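PDB 7CUI: protection of telomeres protein 1 from Schizosaccharomyces pombe, which binds single-stranded telomeric DNA at the consensus GGTTAC, protects the 3' overhang of chromosome ends and regulates telomerase and telomere length. Local coordinates for residues L71-P74 against P75-V79. Sequence-based numbering, arbitrary orientation.
Sequences LSQP and PSSYV
Leu71 places its CD1 methyl over one face of the Tyr78 ring, the two residues forming an antiparallel non-hydrogen-bonded pair near the end of a beta hairpin. Leu71 CB comes within 4.1 Å of Tyr78 CE2, and beyond CG the leucine forks; of its two methyls, Leu71 CD1 makes the contact, 3.6 Å from Ser77 O and 4.0 Å from the centroid of the Tyr78 ring in a CH-pi contact, offset toward the rim. CG lies anti to the backbone N (chi1 -173°), which carries the branch along the hairpin toward the turn, and Leu71 CD1 also touches Ser76 CA at 3.8 Å. Tyr78 CD2 also comes 3.6 Å from Leu71 N. With an alanine at Tyr78 the Leu71 methyl would probably lose the ring face it rests against and be freer to turn. Between the two backbones, Ser77 O takes a nearly straight bond from Ser72 N (2.9 Å, 167°), in the carbonyl plane, and a second from Ser72 OG, which approaches from above that plane; Gln73 N adds a weak one. Ser72 OG also rests 3.6 Å from Val79 CG1. Ser77 N returns a bond to Gln73 O at 3.1 Å, and the CB atoms of these two residues meet on the sheet face opposite Leu71 and Tyr78. The chain reverses through Pro74 and Pro75, joined by a cis peptide bond. With Ser72 and Gln73 both facing Ser77, this is a classic beta bulge at the exposed end of the hairpin formed by strands 49-73 and 77-87, in the C-terminal part of the protein.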
loop_
_atom_site.group_PDB
_atom_site.type_symbol
_atom_site.label_atom_id
_atom_site.label_comp_id
_atom_site.label_asym_id
_atom_site.label_seq_id
_atom_site.Cartn_x
_atom_site.Cartn_y
_atom_site.Cartn_z
ATOM N N LEU A 71 -6.717 -9.319 12.653
ATOM C CA LEU A 71 -8.004 -9.546 13.294
ATOM C C LEU A 71 -8.693 -8.202 13.530
ATOM O O LEU A 71 -8.112 -7.308 14.141
ATOM C CB LEU A 71 -7.783 -10.298 14.613
ATOM C CG LEU A 71 -9.054 -10.761 15.327
ATOM C CD1 LEU A 71 -9.683 -11.942 14.601
ATOM C CD2 LEU A 71 -8.767 -11.115 16.778
ATOM N N SER A 72 -9.932 -8.074 13.036
ATOM C CA SER A 72 -10.712 -6.859 13.226
ATOM C C SER A 72 -11.801 -7.074 14.276
ATOM O O SER A 72 -11.886 -6.317 15.237
ATOM C CB SER A 72 -11.275 -6.338 11.926
ATOM O OG SER A 72 -11.985 -7.352 11.235
ATOM N N GLN A 73 -12.620 -8.114 14.080
ATOM C CA GLN A 73 -13.723 -8.453 14.969
ATOM C C GLN A 73 -13.540 -9.897 15.440
ATOM O O GLN A 73 -13.492 -10.811 14.619
ATOM C CB GLN A 73 -15.047 -8.241 14.225
ATOM C CG GLN A 73 -16.295 -8.658 14.994
ATOM C CD GLN A 73 -17.492 -8.875 14.095
ATOM O OE1 GLN A 73 -17.964 -7.960 13.421
ATOM N NE2 GLN A 73 -18.005 -10.095 14.089
ATOM N N PRO A 74 -13.389 -10.156 16.763
ATOM C CA PRO A 74 -13.367 -11.528 17.289
ATOM C C PRO A 74 -14.634 -12.323 16.960
ATOM O O PRO A 74 -15.688 -11.729 16.738
ATOM C CB PRO A 74 -13.254 -11.327 18.810
ATOM C CG PRO A 74 -12.615 -9.964 18.965
ATOM C CD PRO A 74 -13.165 -9.146 17.813
ATOM N N PRO A 75 -14.593 -13.680 16.932
ATOM C CA PRO A 75 -13.382 -14.457 17.221
ATOM C C PRO A 75 -12.406 -14.741 16.077
ATOM O O PRO A 75 -11.252 -15.067 16.344
ATOM C CB PRO A 75 -13.964 -15.791 17.713
ATOM C CG PRO A 75 -15.228 -15.956 16.897
ATOM C CD PRO A 75 -15.757 -14.550 16.685
ATOM N N SER A 76 -12.863 -14.649 14.817
ATOM C CA SER A 76 -11.967 -14.898 13.695
ATOM C C SER A 76 -12.397 -14.180 12.413
ATOM O O SER A 76 -12.421 -14.788 11.342
ATOM C CB SER A 76 -11.732 -16.383 13.472
ATOM O OG SER A 76 -12.874 -17.011 12.910
ATOM N N SER A 77 -12.695 -12.876 12.520
ATOM C CA SER A 77 -12.938 -12.030 11.360
ATOM C C SER A 77 -11.716 -11.160 11.081
ATOM O O SER A 77 -11.357 -10.312 11.899
ATOM C CB SER A 77 -14.159 -11.173 11.540
ATOM O OG SER A 77 -15.336 -11.960 11.491
ATOM N N TYR A 78 -11.112 -11.357 9.904
ATOM C CA TYR A 78 -9.870 -10.690 9.549
ATOM C C TYR A 78 -10.102 -9.685 8.419
ATOM O O TYR A 78 -11.077 -9.782 7.675
ATOM C CB TYR A 78 -8.810 -11.726 9.160
ATOM C CG TYR A 78 -8.287 -12.581 10.288
ATOM C CD1 TYR A 78 -9.030 -13.633 10.801
ATOM C CD2 TYR A 78 -7.030 -12.352 10.830
ATOM C CE1 TYR A 78 -8.550 -14.422 11.834
ATOM C CE2 TYR A 78 -6.535 -13.132 11.864
ATOM C CZ TYR A 78 -7.297 -14.173 12.366
ATOM O OH TYR A 78 -6.803 -14.946 13.378
ATOM N N VAL A 79 -9.188 -8.714 8.300
ATOM C CA VAL A 79 -9.208 -7.759 7.201
ATOM C C VAL A 79 -7.788 -7.568 6.684
ATOM O O VAL A 79 -6.826 -7.719 7.439
ATOM C CB VAL A 79 -9.833 -6.399 7.577
ATOM C CG1 VAL A 79 -11.338 -6.492 7.788
ATOM C CG2 VAL A 79 -9.134 -5.734 8.756
#